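Local coordinates for sulfur carrier protein ThiS (Escherichia coli, PDB 1ZUD), which carries sulfur as a C-terminal thiocarboxylate and donates it in the synthesis of the thiazole phosphate moiety of thiamine phosphate, at residues Gln16-Leu21 with Leu34-Gln39; Leu21-Gln24 with Arg28-Gly31. All blocks are in the same frame, centred on the assembly; numbering follows the deposited sequence. Where two conformers were deposited one is given.

Interaction 1 (Gln16-Leu21 with Leu34-Gln39); sequences QTVHEL and LAINQQ
Val-18, in the first turn of helix 18-24, meets Leu-34 and Ile-36 of strand 32-36 in a buried, purely apolar helix-on-sheet contact near the centre of the chain. This is the core of a ubiquitin-like beta-grasp fold, in which a mixed sheet wraps round one helix. Val-18 and Leu-34 point at each other, tip to tip: CG1 of Val-18 stands 4.0 Å from CD2 of Leu-34 and 4.1 Å from its CD1, facing the fork of the leucine. Ile-36 is met differently, its side chain and that of Val-18 sliding past each other in opposite directions. With chi1 at 171°, Val-18 sets CG1 anti to its backbone N and CG2 anti to its carbonyl carbon, so that each methyl serves one strand residue. Ala-35, between the two partners, faces the other side of the sheet, where it packs on Leu-232 of the ThiF chain. Ile-57 of the adjacent strand 56-61 touches Leu-21, Leu-34 and Ile-36 and continues the apolar layer. The helix start is fixed by a capping box. Thr-17 at the N-cap accepts a nearly straight bond from Glu-20 N at OG1 (3.1 Å, 166°), while Thr-17 N donates to the anti lone pair of Glu-20 OE1 at 2.9 Å; both backbone N-H groups are thereby satisfied. After Ile-36 the strand reverses through a type I' turn, closed by Gln-39 N to Ile-36 O at 3.1 Å, with Ile-36 N donating back to Gln-39 O. The Asn-37 side chain ties the turn to strand 56-61, OD1 accepting from Gln-56 N and ND2 donating to Asp-55 OD2. On the helix-facing side of the strand, CD1 of Ile-36 comes within 4.1 Å of CG2 of Val-18.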
ATOM      1  N   GLN D  16       2.760  12.519 -36.911  1.00 40.17           N
ATOM      2  CA  GLN D  16       3.755  13.138 -36.004  1.00 39.09           C
ATOM      3  C   GLN D  16       4.498  12.132 -35.148  1.00 32.36           C
ATOM      4  O   GLN D  16       3.943  11.119 -34.753  1.00 32.26           O
ATOM      5  CB  GLN D  16       3.109  14.093 -35.016  1.00 42.48           C
ATOM      6  CG  GLN D  16       2.536  15.379 -35.549  1.00 57.04           C
ATOM      7  CD  GLN D  16       2.008  16.248 -34.401  1.00 57.76           C
ATOM      8  OE1 GLN D  16       1.034  15.887 -33.741  1.00 63.54           O
ATOM      9  NE2 GLN D  16       2.669  17.380 -34.145  1.00 57.78           N
ATOM     10  N   THR D  17       5.753  12.428 -34.804  1.00 31.30           N
ATOM     11  CA  THR D  17       6.484  11.484 -33.956  1.00 26.13           C
ATOM     12  C   THR D  17       6.217  11.923 -32.499  1.00 21.88           C
ATOM     13  O   THR D  17       5.721  13.004 -32.254  1.00 23.55           O
ATOM     14  CB  THR D  17       8.008  11.547 -34.185  1.00 22.18           C
ATOM     15  OG1 THR D  17       8.441  12.891 -33.926  1.00 29.30           O
ATOM     16  CG2 THR D  17       8.394  11.160 -35.696  1.00 27.16           C
ATOM     17  N   VAL D  18       6.557  11.074 -31.556  1.00 25.21           N
ATOM     18  CA  VAL D  18       6.385  11.460 -30.153  1.00 25.62           C
ATOM     19  C   VAL D  18       7.168  12.723 -29.892  1.00 24.15           C
ATOM     20  O   VAL D  18       6.667  13.638 -29.263  1.00 25.90           O
ATOM     21  CB  VAL D  18       6.866  10.325 -29.220  1.00 26.81           C
ATOM     22  CG1 VAL D  18       6.905  10.815 -27.774  1.00 25.68           C
ATOM     23  CG2 VAL D  18       5.967   9.117 -29.417  1.00 23.37           C
ATOM     24  N   HIS D  19       8.394  12.809 -30.429  1.00 24.92           N
ATOM     25  CA  HIS D  19       9.210  14.000 -30.212  1.00 25.54           C
ATOM     26  C   HIS D  19       8.481  15.232 -30.735  1.00 27.22           C
ATOM     27  O   HIS D  19       8.387  16.255 -30.043  1.00 25.05           O
ATOM     28  CB  HIS D  19      10.594  13.862 -30.934  1.00 27.12           C
ATOM     29  CG  HIS D  19      11.348  15.148 -31.061  1.00 26.40           C
ATOM     30  ND1 HIS D  19      12.157  15.647 -30.055  1.00 25.97           N
ATOM     31  CD2 HIS D  19      11.361  16.077 -32.046  1.00 29.43           C
ATOM     32  CE1 HIS D  19      12.621  16.832 -30.412  1.00 26.81           C
ATOM     33  NE2 HIS D  19      12.153  17.116 -31.611  1.00 30.64           N
ATOM     34  N   GLU D  20       7.956  15.170 -31.957  1.00 26.68           N
ATOM     35  CA  GLU D  20       7.283  16.368 -32.489  1.00 27.33           C
ATOM     36  C   GLU D  20       6.060  16.752 -31.653  1.00 24.64           C
ATOM     37  O   GLU D  20       5.775  17.932 -31.427  1.00 26.86           O
ATOM     38  CB  GLU D  20       6.837  16.134 -33.947  1.00 32.88           C
ATOM     39  CG  GLU D  20       7.992  15.672 -34.871  1.00 40.69           C
ATOM     40  CD  GLU D  20       7.535  15.423 -36.324  1.00 50.07           C
ATOM     41  OE1 GLU D  20       6.678  14.530 -36.563  1.00 44.18           O
ATOM     42  OE2 GLU D  20       8.038  16.132 -37.228  1.00 56.75           O
ATOM     43  N   LEU D  21       5.306  15.748 -31.222  1.00 27.83           N
ATOM     44  CA  LEU D  21       4.143  16.037 -30.381  1.00 31.00           C
ATOM     45  C   LEU D  21       4.579  16.694 -29.054  1.00 31.78           C
ATOM     46  O   LEU D  21       3.980  17.678 -28.623  1.00 32.01           O
ATOM     47  CB  LEU D  21       3.366  14.740 -30.067  1.00 32.96           C
ATOM     48  CG  LEU D  21       2.172  14.946 -29.123  1.00 31.51           C
ATOM     49  CD1 LEU D  21       1.205  15.893 -29.799  1.00 32.83           C
ATOM     50  CD2 LEU D  21       1.488  13.644 -28.787  1.00 28.46           C
ATOM     51  N   LEU D  34       7.348   7.918 -21.113  1.00 28.07           N
ATOM     52  CA  LEU D  34       6.097   7.958 -21.845  1.00 27.06           C
ATOM     53  C   LEU D  34       5.543   6.534 -22.100  1.00 23.37           C
ATOM     54  O   LEU D  34       6.300   5.583 -22.369  1.00 22.93           O
ATOM     55  CB  LEU D  34       6.350   8.721 -23.182  1.00 24.77           C
ATOM     56  CG  LEU D  34       5.093   8.889 -24.042  1.00 26.67           C
ATOM     57  CD1 LEU D  34       4.852  10.367 -24.268  1.00 32.03           C
ATOM     58  CD2 LEU D  34       5.210   8.104 -25.335  1.00 29.35           C
ATOM     59  N   ALA D  35       4.227   6.384 -21.973  1.00 21.54           N
ATOM     60  CA  ALA D  35       3.598   5.114 -22.267  1.00 23.99           C
ATOM     61  C   ALA D  35       2.559   5.353 -23.363  1.00 25.11           C
ATOM     62  O   ALA D  35       1.932   6.431 -23.419  1.00 26.85           O
ATOM     63  CB  ALA D  35       2.904   4.561 -21.056  1.00 22.14           C
ATOM     64  N   ILE D  36       2.394   4.378 -24.247  1.00 27.45           N
ATOM     65  CA  ILE D  36       1.344   4.508 -25.273  1.00 25.95           C
ATOM     66  C   ILE D  36       0.560   3.245 -25.143  1.00 25.38           C
ATOM     67  O   ILE D  36       1.136   2.158 -25.220  1.00 28.01           O
ATOM     68  CB  ILE D  36       1.908   4.642 -26.731  1.00 30.84           C
ATOM     69  CG1 ILE D  36       2.478   6.045 -26.900  1.00 31.25           C
ATOM     70  CG2 ILE D  36       0.760   4.407 -27.800  1.00 27.26           C
ATOM     71  CD1 ILE D  36       3.148   6.297 -28.307  1.00 31.83           C
ATOM     72  N   ASN D  37      -0.750   3.381 -24.915  1.00 23.47           N
ATOM     73  CA  ASN D  37      -1.568   2.200 -24.764  1.00 28.08           C
ATOM     74  C   ASN D  37      -0.999   1.278 -23.702  1.00 28.00           C
ATOM     75  O   ASN D  37      -0.880   0.080 -23.892  1.00 25.86           O
ATOM     76  CB  ASN D  37      -1.695   1.480 -26.100  1.00 29.05           C
ATOM     77  CG  ASN D  37      -2.369   2.360 -27.135  1.00 38.65           C
ATOM     78  OD1 ASN D  37      -3.166   3.228 -26.777  1.00 35.49           O
ATOM     79  ND2 ASN D  37      -2.041   2.163 -28.416  1.00 41.94           N
ATOM     80  N   GLN D  38      -0.609   1.879 -22.584  1.00 29.58           N
ATOM     81  CA  GLN D  38      -0.104   1.112 -21.451  1.00 26.45           C
ATOM     82  C   GLN D  38       1.240   0.399 -21.563  1.00 25.88           C
ATOM     83  O   GLN D  38       1.560  -0.458 -20.752  1.00 26.76           O
ATOM     84  CB  GLN D  38      -1.208   0.164 -20.964  1.00 31.77           C
ATOM     85  CG  GLN D  38      -2.486   0.923 -20.471  1.00 37.78           C
ATOM     86  CD  GLN D  38      -3.400   1.440 -21.605  1.00 43.76           C
ATOM     87  OE1 GLN D  38      -3.758   0.698 -22.556  1.00 42.82           O
ATOM     88  NE2 GLN D  38      -3.796   2.715 -21.502  1.00 48.68           N
ATOM     89  N   GLN D  39       2.052   0.781 -22.544  1.00 24.34           N
ATOM     90  CA  GLN D  39       3.377   0.164 -22.695  1.00 25.28           C
ATOM     91  C   GLN D  39       4.360   1.311 -22.791  1.00 18.37           C
ATOM     92  O   GLN D  39       4.150   2.288 -23.502  1.00 24.86           O
ATOM     93  CB  GLN D  39       3.400  -0.727 -23.950  0.50 27.71           C
ATOM     94  CG  GLN D  39       2.009  -1.320 -24.351  0.50 31.07           C
ATOM     95  CD  GLN D  39       1.577  -2.618 -23.624  0.50 40.12           C
ATOM     96  OE1 GLN D  39       2.299  -3.626 -23.609  0.50 37.87           O
ATOM     97  NE2 GLN D  39       0.369  -2.597 -23.053  0.50 41.21           N
TER

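Interaction 2 (Leu21-Gln24 with Arg28-Gly31); sequences LLEQ and RQAG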
ATOM      1  N   LEU D  21       5.306  15.748 -31.222  1.00 27.83           N
ATOM      2  CA  LEU D  21       4.143  16.037 -30.381  1.00 31.00           C
ATOM      3  C   LEU D  21       4.579  16.694 -29.054  1.00 31.78           C
ATOM      4  O   LEU D  21       3.980  17.678 -28.623  1.00 32.01           O
ATOM      5  CB  LEU D  21       3.366  14.740 -30.067  1.00 32.96           C
ATOM      6  CG  LEU D  21       2.172  14.946 -29.123  1.00 31.51           C
ATOM      7  CD1 LEU D  21       1.205  15.893 -29.799  1.00 32.83           C
ATOM      8  CD2 LEU D  21       1.488  13.644 -28.787  1.00 28.46           C
ATOM      9  N   LEU D  22       5.615  16.163 -28.403  1.00 31.25           N
ATOM     10  CA  LEU D  22       6.039  16.741 -27.113  1.00 32.37           C
ATOM     11  C   LEU D  22       6.506  18.185 -27.342  1.00 29.32           C
ATOM     12  O   LEU D  22       6.272  19.074 -26.514  1.00 29.25           O
ATOM     13  CB  LEU D  22       7.152  15.876 -26.459  1.00 27.73           C
ATOM     14  CG  LEU D  22       6.691  14.433 -26.119  1.00 32.27           C
ATOM     15  CD1 LEU D  22       7.811  13.665 -25.432  1.00 26.59           C
ATOM     16  CD2 LEU D  22       5.442  14.485 -25.209  1.00 31.70           C
ATOM     17  N   GLU D  23       7.138  18.416 -28.484  1.00 31.17           N
ATOM     18  CA  GLU D  23       7.618  19.751 -28.857  1.00 33.74           C
ATOM     19  C   GLU D  23       6.434  20.697 -29.028  1.00 32.51           C
ATOM     20  O   GLU D  23       6.454  21.838 -28.538  1.00 31.36           O
ATOM     21  CB  GLU D  23       8.412  19.701 -30.173  1.00 38.81           C
ATOM     22  CG  GLU D  23       9.823  19.174 -30.030  1.00 43.93           C
ATOM     23  CD  GLU D  23      10.737  20.148 -29.288  1.00 52.47           C
ATOM     24  OE1 GLU D  23      11.258  21.111 -29.915  1.00 57.09           O
ATOM     25  OE2 GLU D  23      10.932  19.955 -28.075  1.00 47.72           O
ATOM     26  N   GLN D  24       5.403  20.219 -29.717  1.00 34.23           N
ATOM     27  CA  GLN D  24       4.184  21.020 -29.917  1.00 37.02           C
ATOM     28  C   GLN D  24       3.560  21.424 -28.543  1.00 41.52           C
ATOM     29  O   GLN D  24       3.158  22.574 -28.347  1.00 42.41           O
ATOM     30  CB  GLN D  24       3.172  20.206 -30.712  1.00 39.19           C
ATOM     31  CG  GLN D  24       2.138  21.039 -31.431  1.00 52.82           C
ATOM     32  CD  GLN D  24       2.771  22.130 -32.312  1.00 58.68           C
ATOM     33  OE1 GLN D  24       2.670  23.315 -32.009  1.00 61.41           O
ATOM     34  NE2 GLN D  24       3.435  21.722 -33.399  1.00 61.09           N
ATOM     35  N   ARG D  28       9.006  19.072 -21.552  1.00 34.56           N
ATOM     36  CA  ARG D  28      10.423  18.762 -21.368  1.00 39.01           C
ATOM     37  C   ARG D  28      10.610  17.229 -21.387  1.00 30.64           C
ATOM     38  O   ARG D  28       9.828  16.498 -20.777  1.00 32.85           O
ATOM     39  CB  ARG D  28      10.897  19.356 -20.024  1.00 44.92           C
ATOM     40  CG  ARG D  28      12.049  18.623 -19.386  1.00 52.47           C
ATOM     41  CD  ARG D  28      11.784  18.446 -17.893  1.00 64.13           C
ATOM     42  NE  ARG D  28      12.286  19.558 -17.098  1.00 73.19           N
ATOM     43  CZ  ARG D  28      11.806  19.908 -15.905  1.00 77.15           C
ATOM     44  NH1 ARG D  28      10.794  19.241 -15.363  1.00 74.13           N
ATOM     45  NH2 ARG D  28      12.371  20.906 -15.235  1.00 80.10           N
ATOM     46  N   GLN D  29      11.661  16.752 -22.046  1.00 24.52           N
ATOM     47  CA  GLN D  29      11.893  15.312 -22.148  1.00 29.04           C
ATOM     48  C   GLN D  29      12.770  14.699 -21.037  1.00 25.61           C
ATOM     49  O   GLN D  29      12.608  13.535 -20.671  1.00 24.48           O
ATOM     50  CB  GLN D  29      12.453  15.013 -23.548  1.00 27.72           C
ATOM     51  CG  GLN D  29      11.427  15.407 -24.627  1.00 28.52           C
ATOM     52  CD  GLN D  29      11.905  15.096 -26.045  1.00 32.64           C
ATOM     53  OE1 GLN D  29      12.713  14.175 -26.265  1.00 31.74           O
ATOM     54  NE2 GLN D  29      11.404  15.864 -27.016  1.00 27.66           N
ATOM     55  N   ALA D  30      13.682  15.508 -20.513  1.00 30.28           N
ATOM     56  CA  ALA D  30      14.582  15.113 -19.450  1.00 33.25           C
ATOM     57  C   ALA D  30      13.738  14.747 -18.205  1.00 32.82           C
ATOM     58  O   ALA D  30      12.822  15.465 -17.832  1.00 31.53           O
ATOM     59  CB  ALA D  30      15.540  16.267 -19.135  1.00 35.18           C
ATOM     60  N   GLY D  31      14.034  13.611 -17.594  1.00 31.16           N
ATOM     61  CA  GLY D  31      13.281  13.208 -16.420  1.00 32.94           C
ATOM     62  C   GLY D  31      11.876  12.698 -16.715  1.00 35.20           C
ATOM     63  O   GLY D  31      11.123  12.451 -15.777  1.00 29.20           O
TER
HETATM   64  O   HOH W   1      10.028  17.996 -26.284  1.00 45.57           O
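The chain leaves helix 18-24 and returns beside its last turn, with the CA atoms of Leu-22 and Arg-28 7.5 Å apart and no direct hydrogen bond between 21-24 and 28-31. Gln-29 carries the contact from the loop side. Its aliphatic part crosses the buried Leu-22 obliquely, CG lying 4.1 Å from CD1 of Leu-22. Beyond CG the glutamine is extended (chi2 -178°), which carries its amide past the leucine toward Glu-23. The two polar groups do not bond directly, NE2 of Gln-29 being 4.3 Å from OE2 of Glu-23; a water spans them, accepting from Gln-29 NE2 at a short 2.6 Å and donating to Glu-23 OE2 at 2.8 Å. Glu-23 reaches this water by folding back at chi1 and chi2. Trp-46 touches both Leu-22 and Gln-29, and Leu-22 also packs on Leu-59 of strand 56-61. Gly-31, at positive phi (74°), donates its N-H to Asp-176 OD1 of the ThiF chain, so this loop also takes part in the protein-protein interface. The pairing is that of the helix-to-strand connection in a ubiquitin-like beta-grasp fold, apolar beneath and water-bridged at the exposed edge.

From the N terminus, strands 2-5 and 8-11 form a hairpin before the chain enters helix 18-24, where both contacts begin. Interaction 2 closes the short loop between the helix end and residues 28-31; interaction 1 closes a longer one, from the helix start to strand 32-36. The two are nested: 21-24 and 28-31 lie within the span from 16 to 39, sharing Leu-21. Their centres are 10 Å apart, and they touch where CD1 of Leu-34 comes within 4.3 Å of CD2 of Leu-22 and where His-19 packs on Gln-29. Together they tie both helix ends to the following connection and strand, alongside strand 56-61.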